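Local coordinates for protein putative carboxylesterase (Lactobacillus plantarum WCFS1, PDB 3BJR) that probably hydrolyses carboxylic ester bonds as an alpha/beta-hydrolase-fold carboxylesterase, at residues L225-A228 with T229-T233; V138-Y141 with N142-A146; N154-P157 with A158-K161. One frame throughout, in Å; residues are numbered along the deposited sequence. Where two conformers were deposited one is given.

All three contacts are local, each within one run of chain. Every touching residue of contact 2 is buried; it lies on helix 133-153, whose first turn carries the end of the GxSxG sequence of a probable nucleophile elbow, and its polar side chains bond to loops and to helix 157-160. Contact 1, the greater part of helix 222-233, is partly buried: its apolar flank packs on the sheet, several residues pack on the second subunit, and its threonine hydroxyls return to the helix's own carbonyls. Contact 3 is a surface turn leading into helix 157-160, held by two i to i+3 bonds and by Val155. Contact 2 touches both others; contacts 1 and 3 stay about 13 Å apart at their nearest atoms.

Contact 1: residues L225-A228 with T229-T233; sequences LAYA and TALAT
Residues 225-228 and 229-233 are successive turns of one alpha-helix, joined by i to i+4 backbone bonds from Thr229 N to Leu225 O, Ala230 N to Ala226 O, Leu231 N to Tyr227 O and Ala232 N to Ala228 O, the last at 2.8 Å. Leu225 O is gripped twice by a single residue: Thr229 N reaches it at 3.0 Å and Thr229 OG1 at 2.7 Å, from opposite faces of the carbonyl plane. The hydroxyl can do this because OG1 lies anti to the carbonyl carbon and beside the backbone N (chi1 -53°), leaning back over the preceding turn. Thr233 repeats the pattern one turn on, its N and OG1 both bonded to Thr229 O, the hydroxyl at 2.8 Å. Both threonines thus spend their hydroxyl on the helix itself. On another flank, Leu231 crosses the Tyr227 ring at a slant. Its CG stands above one ring face, offset toward the rim, and its CD1 comes to 3.7 Å from Tyr227 CE2. Tyr227 CG is anti to the backbone N (chi1 -172°), which lays one ring face under Leu231. Leu225 of the second subunit packs against Ala228 and Thr229, placing this helix at the dimer contact. The helix is the crossover of a beta-alpha-beta unit between strands 208-213 and 238-243. Tyr227 reaches Ala139, Asn142 and Asp143 of helix 133-153, its OH probably hydrogen-bonded to Ala139 O. Tyr227 and Leu231 both rest on Ile210 of strand 208-213, Leu225 and Ala228 on Leu240 of strand 238-243.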
loop_
_atom_site.group_PDB
_atom_site.type_symbol
_atom_site.label_atom_id
_atom_site.label_comp_id
_atom_site.label_asym_id
_atom_site.label_seq_id
_atom_site.Cartn_x
_atom_site.Cartn_y
_atom_site.Cartn_z
ATOM N N LEU A 225 -3.517 7.296 -4.612
ATOM C CA LEU A 225 -2.154 7.121 -5.047
ATOM C C LEU A 225 -1.511 8.483 -5.280
ATOM O O LEU A 225 -0.340 8.659 -5.006
ATOM C CB LEU A 225 -2.071 6.267 -6.313
ATOM C CG LEU A 225 -2.349 4.761 -6.180
ATOM C CD1 LEU A 225 -2.403 4.141 -7.525
ATOM C CD2 LEU A 225 -1.283 4.108 -5.364
ATOM N N ALA A 226 -2.290 9.449 -5.757
ATOM C CA ALA A 226 -1.785 10.790 -6.036
ATOM C C ALA A 226 -1.481 11.524 -4.758
ATOM O O ALA A 226 -0.513 12.251 -4.699
ATOM C CB ALA A 226 -2.769 11.566 -6.884
ATOM N N TYR A 227 -2.308 11.340 -3.742
ATOM C CA TYR A 227 -2.092 11.938 -2.467
ATOM C C TYR A 227 -0.817 11.356 -1.838
ATOM O O TYR A 227 -0.029 12.090 -1.269
ATOM C CB TYR A 227 -3.309 11.676 -1.552
ATOM C CG TYR A 227 -3.305 12.401 -0.239
ATOM C CD1 TYR A 227 -3.442 13.760 -0.186
ATOM C CD2 TYR A 227 -3.239 11.720 0.971
ATOM C CE1 TYR A 227 -3.440 14.440 1.043
ATOM C CE2 TYR A 227 -3.236 12.394 2.191
ATOM C CZ TYR A 227 -3.352 13.758 2.223
ATOM O OH TYR A 227 -3.352 14.459 3.432
ATOM N N ALA A 228 -0.635 10.037 -1.922
ATOM C CA ALA A 228 0.540 9.359 -1.355
ATOM C C ALA A 228 1.799 9.882 -2.022
ATOM O O ALA A 228 2.799 10.106 -1.375
ATOM C CB ALA A 228 0.411 7.864 -1.531
ATOM N N THR A 229 1.733 10.070 -3.330
ATOM C CA THR A 229 2.827 10.636 -4.107
ATOM C C THR A 229 3.180 12.055 -3.638
ATOM O O THR A 229 4.356 12.415 -3.597
ATOM C CB THR A 229 2.474 10.625 -5.580
ATOM O OG1 THR A 229 2.094 9.302 -5.947
ATOM C CG2 THR A 229 3.663 11.011 -6.451
ATOM N N ALA A 230 2.172 12.832 -3.244
ATOM C CA ALA A 230 2.383 14.195 -2.765
ATOM C C ALA A 230 2.991 14.115 -1.390
ATOM O O ALA A 230 3.862 14.901 -1.051
ATOM C CB ALA A 230 1.057 15.004 -2.732
ATOM N N LEU A 231 2.496 13.210 -0.558
ATOM C CA LEU A 231 3.108 13.034 0.752
ATOM C C LEU A 231 4.598 12.650 0.589
ATOM O O LEU A 231 5.476 13.260 1.199
ATOM C CB LEU A 231 2.346 11.989 1.569
ATOM C CG LEU A 231 0.915 12.334 2.004
ATOM C CD1 LEU A 231 0.235 11.078 2.579
ATOM C CD2 LEU A 231 0.883 13.489 2.997
ATOM N N ALA A 232 4.866 11.651 -0.249
ATOM C CA ALA A 232 6.229 11.162 -0.512
ATOM C C ALA A 232 7.153 12.255 -1.033
ATOM O O ALA A 232 8.312 12.343 -0.618
ATOM C CB ALA A 232 6.176 10.002 -1.483
ATOM N N THR A 233 6.645 13.078 -1.952
ATOM C CA THR A 233 7.414 14.199 -2.518
ATOM C C THR A 233 7.685 15.265 -1.457
ATOM O O THR A 233 8.763 15.808 -1.390
ATOM C CB THR A 233 6.682 14.835 -3.695
ATOM O OG1 THR A 233 6.463 13.839 -4.685
ATOM C CG2 THR A 233 7.495 15.959 -4.293
#

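Contact 2: residues V138-Y141 with N142-A146; sequences VALY and NDYWA
Tyr141 O draws two backbone N-H groups, a sound bond from Trp145 N at 2.9 Å and a weak one from Tyr144 N at 3.3 Å. The segments are consecutive turns of helix 133-153, whose first turn carries the end of the GxSxG sequence of a probable nucleophile elbow in this alpha/beta-hydrolase fold. Leu140 O, by contrast, receives two weak bonds, from Asp143 N and Tyr144 N, whereas Asn142 N to Val138 O is sound at 2.9 Å. The aromatic side chains divide between two flanks. Leu140 and Tyr144 run side by side in the same direction, Leu140 CD2 lying 3.9 Å from Tyr144 CE2; the Tyr144 ring also meets Trp188 edge-to-face. Tyr141 and Trp145 instead cross at about a right angle, and Trp145 CB makes a CH-pi contact over one Tyr141 face, 4.1 Å from the ring centroid. The polar groups are tied to other parts of the chain: Tyr141 OH bonds to Leu160 O, Asn142 OD1 accepts from Gln206 N, Asp143 OD1 from Asn205 ND2, and Trp145 NE1 donates to Asp204 O. Leu105 of helix 100-114 packs on Val138 and Tyr141, while Leu167 of strand 165-168 packs on Val138 and Ala139. Trp145 CG sits between its backbone N and carbonyl carbon (chi1 65°), which sets Tyr141 O in the plane of the indole at its edge, 3.4 Å from Trp145 CD1.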
loop_
_atom_site.group_PDB
_atom_site.type_symbol
_atom_site.label_atom_id
_atom_site.label_comp_id
_atom_site.label_asym_id
_atom_site.label_seq_id
_atom_site.Cartn_x
_atom_site.Cartn_y
_atom_site.Cartn_z
ATOM N N VAL A 138 -10.558 14.483 6.489
ATOM C CA VAL A 138 -9.314 14.315 7.247
ATOM C C VAL A 138 -8.049 14.673 6.430
ATOM O O VAL A 138 -7.105 15.319 6.961
ATOM C CB VAL A 138 -9.255 12.898 7.909
ATOM C CG1 VAL A 138 -7.896 12.609 8.526
ATOM C CG2 VAL A 138 -10.388 12.757 9.016
ATOM N N ALA A 139 -8.024 14.287 5.155
ATOM C CA ALA A 139 -6.902 14.637 4.238
ATOM C C ALA A 139 -6.723 16.179 4.155
ATOM O O ALA A 139 -5.615 16.707 4.165
ATOM C CB ALA A 139 -7.147 14.042 2.864
ATOM N N LEU A 140 -7.838 16.879 4.074
ATOM C CA LEU A 140 -7.831 18.304 4.011
ATOM C C LEU A 140 -7.522 18.923 5.358
ATOM O O LEU A 140 -6.930 19.992 5.402
ATOM C CB LEU A 140 -9.159 18.856 3.503
ATOM C CG LEU A 140 -9.520 18.659 2.035
ATOM C CD1 LEU A 140 -10.987 19.098 1.879
ATOM C CD2 LEU A 140 -8.592 19.453 1.030
ATOM N N TYR A 141 -7.942 18.283 6.449
ATOM C CA TYR A 141 -7.579 18.741 7.776
ATOM C C TYR A 141 -6.028 18.702 7.940
ATOM O O TYR A 141 -5.416 19.638 8.474
ATOM C CB TYR A 141 -8.277 17.892 8.866
ATOM C CG TYR A 141 -8.109 18.517 10.202
ATOM C CD1 TYR A 141 -8.898 19.614 10.578
ATOM C CD2 TYR A 141 -7.140 18.062 11.091
ATOM C CE1 TYR A 141 -8.724 20.231 11.821
ATOM C CE2 TYR A 141 -6.955 18.687 12.310
ATOM C CZ TYR A 141 -7.739 19.771 12.663
ATOM O OH TYR A 141 -7.557 20.355 13.874
ATOM N N ASN A 142 -5.397 17.638 7.439
ATOM C CA ASN A 142 -3.967 17.486 7.563
ATOM C C ASN A 142 -3.230 18.579 6.808
ATOM O O ASN A 142 -2.117 18.938 7.168
ATOM C CB ASN A 142 -3.524 16.113 7.030
ATOM C CG ASN A 142 -2.185 15.685 7.588
ATOM O OD1 ASN A 142 -1.739 16.249 8.577
ATOM N ND2 ASN A 142 -1.565 14.675 6.997
ATOM N N ASP A 143 -3.871 19.089 5.759
ATOM C CA ASP A 143 -3.323 20.155 4.928
ATOM C C ASP A 143 -3.516 21.563 5.472
ATOM O O ASP A 143 -2.683 22.435 5.231
ATOM C CB ASP A 143 -4.025 20.195 3.572
ATOM C CG ASP A 143 -3.644 19.046 2.600
ATOM O OD1 ASP A 143 -2.954 18.034 2.939
ATOM O OD2 ASP A 143 -4.121 19.195 1.443
ATOM N N TYR A 144 -4.623 21.794 6.164
ATOM C CA TYR A 144 -5.023 23.130 6.560
ATOM C C TYR A 144 -5.166 23.437 8.054
ATOM O O TYR A 144 -5.572 24.546 8.417
ATOM C CB TYR A 144 -6.383 23.424 5.919
ATOM C CG TYR A 144 -6.385 23.545 4.412
ATOM C CD1 TYR A 144 -5.604 24.495 3.775
ATOM C CD2 TYR A 144 -7.220 22.761 3.634
ATOM C CE1 TYR A 144 -5.615 24.627 2.391
ATOM C CE2 TYR A 144 -7.239 22.887 2.253
ATOM C CZ TYR A 144 -6.439 23.810 1.638
ATOM O OH TYR A 144 -6.461 23.948 0.269
ATOM N N TRP A 145 -4.868 22.476 8.918
ATOM C CA TRP A 145 -5.005 22.706 10.356
ATOM C C TRP A 145 -4.273 23.936 10.892
ATOM O O TRP A 145 -4.854 24.666 11.676
ATOM C CB TRP A 145 -4.566 21.481 11.163
ATOM C CG TRP A 145 -3.138 21.117 11.078
ATOM C CD1 TRP A 145 -2.564 20.301 10.160
ATOM C CD2 TRP A 145 -2.081 21.518 11.965
ATOM N NE1 TRP A 145 -1.229 20.196 10.388
ATOM C CE2 TRP A 145 -0.908 20.904 11.512
ATOM C CE3 TRP A 145 -2.019 22.322 13.100
ATOM C CZ2 TRP A 145 0.312 21.066 12.152
ATOM C CZ3 TRP A 145 -0.802 22.486 13.719
ATOM C CH2 TRP A 145 0.343 21.871 13.244
ATOM N N ALA A 146 -3.021 24.154 10.457
ATOM C CA ALA A 146 -2.162 25.244 10.947
ATOM C C ALA A 146 -2.423 26.556 10.271
ATOM O O ALA A 146 -2.011 27.583 10.769
ATOM C CB ALA A 146 -0.686 24.893 10.770
#

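Contact 3: residues N154-P157 with A158-K161; sequences NVTP and AMLK
Both hydrogen bonds linking 154-157 to 158-161 reach their acceptors from well above the carbonyl plane: Met159 N to Thr156 O at 3.1 Å, 51° out of plane, and Leu160 N to Pro157 O at 3.0 Å, 58° out. Such i to i+3 bonds mark a short, weakly bonded helical turn, which follows directly on a Schellman motif. There Asn154, with positive phi, is the C-prime residue that ends helix 133-153. Val155, next in line, points toward the new turn. Its CG1, anti to the backbone N (chi1 164°), touches two side chains, 3.7 Å from Met159 CB and 3.7 Å from Leu160 CG. Val155 crosses the first at about a right angle and the second at a slant. The selenomethionine side chain of Met159 bends at chi2 and chi3, and its end turns away. Leu160 is the buried member of the turn, its CB 3.6 Å from Pro157 O. The little helix bridges two longer ones. Leu160 packs on Val149 and Ala150 of helix 133-153, and Pro157 also touches Ala150. From helix 100-114, Asn110 meets Val155, Met159 and Leu160, while Arg113 NH1 bonds to the carbonyls of Met159 and Lys161, just ahead of strand 165-168.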
loop_
_atom_site.group_PDB
_atom_site.type_symbol
_atom_site.label_atom_id
_atom_site.label_comp_id
_atom_site.label_asym_id
_atom_site.label_seq_id
_atom_site.Cartn_x
_atom_site.Cartn_y
_atom_site.Cartn_z
ATOM N N ASN A 154 -10.140 30.822 14.632
ATOM C CA ASN A 154 -9.422 31.728 15.481
ATOM C C ASN A 154 -8.930 30.962 16.702
ATOM O O ASN A 154 -9.189 31.342 17.841
ATOM C CB ASN A 154 -10.290 32.939 15.841
ATOM C CG ASN A 154 -9.518 33.996 16.562
ATOM O OD1 ASN A 154 -8.326 34.174 16.306
ATOM N ND2 ASN A 154 -10.181 34.706 17.475
ATOM N N VAL A 155 -8.231 29.868 16.438
ATOM C CA VAL A 155 -7.666 28.995 17.454
ATOM C C VAL A 155 -6.196 28.883 17.082
ATOM O O VAL A 155 -5.859 28.857 15.899
ATOM C CB VAL A 155 -8.368 27.601 17.470
ATOM C CG1 VAL A 155 -7.545 26.513 18.238
ATOM C CG2 VAL A 155 -9.788 27.752 18.013
ATOM N N THR A 156 -5.336 28.779 18.085
ATOM C CA THR A 156 -3.909 28.692 17.838
ATOM C C THR A 156 -3.646 27.407 17.096
ATOM O O THR A 156 -4.269 26.378 17.388
ATOM C CB THR A 156 -3.078 28.686 19.134
ATOM O OG1 THR A 156 -3.366 27.496 19.870
ATOM C CG2 THR A 156 -3.385 29.911 19.979
ATOM N N PRO A 157 -2.749 27.452 16.107
ATOM C CA PRO A 157 -2.483 26.222 15.389
ATOM C C PRO A 157 -2.132 24.983 16.231
ATOM O O PRO A 157 -2.544 23.886 15.897
ATOM C CB PRO A 157 -1.278 26.599 14.515
ATOM C CG PRO A 157 -1.420 27.999 14.261
ATOM C CD PRO A 157 -1.969 28.569 15.540
ATOM N N ALA A 158 -1.356 25.165 17.288
ATOM C CA ALA A 158 -0.891 24.073 18.135
ATOM C C ALA A 158 -2.047 23.273 18.723
ATOM O O ALA A 158 -1.958 22.053 18.883
ATOM C CB ALA A 158 -0.002 24.637 19.239
HETATM N N MSE A 159 -3.156 23.957 18.974
HETATM C CA MSE A 159 -4.326 23.334 19.581
HETATM C C MSE A 159 -5.093 22.448 18.609
HETATM O O MSE A 159 -5.819 21.555 19.027
HETATM C CB MSE A 159 -5.253 24.408 20.175
HETATM C CG MSE A 159 -4.678 25.098 21.495
HETATM SE SE MSE A 159 -4.565 23.842 22.942
HETATM C CE MSE A 159 -6.396 23.614 23.443
ATOM N N LEU A 160 -4.885 22.681 17.311
ATOM C CA LEU A 160 -5.558 21.961 16.236
ATOM C C LEU A 160 -4.693 20.857 15.614
ATOM O O LEU A 160 -5.135 20.121 14.709
ATOM C CB LEU A 160 -5.937 22.985 15.137
ATOM C CG LEU A 160 -6.922 24.066 15.567
ATOM C CD1 LEU A 160 -6.923 25.201 14.548
ATOM C CD2 LEU A 160 -8.329 23.528 15.844
ATOM N N LYS A 161 -3.484 20.689 16.111
ATOM C CA LYS A 161 -2.576 19.734 15.474
ATOM C C LYS A 161 -3.083 18.316 15.484
ATOM O O LYS A 161 -3.444 17.812 16.545
ATOM C CB LYS A 161 -1.180 19.799 16.102
ATOM C CG LYS A 161 -0.108 18.952 15.394
ATOM C CD LYS A 161 1.249 19.251 15.972
ATOM C CE LYS A 161 2.342 18.443 15.326
ATOM N NZ LYS A 161 3.667 18.760 15.944
#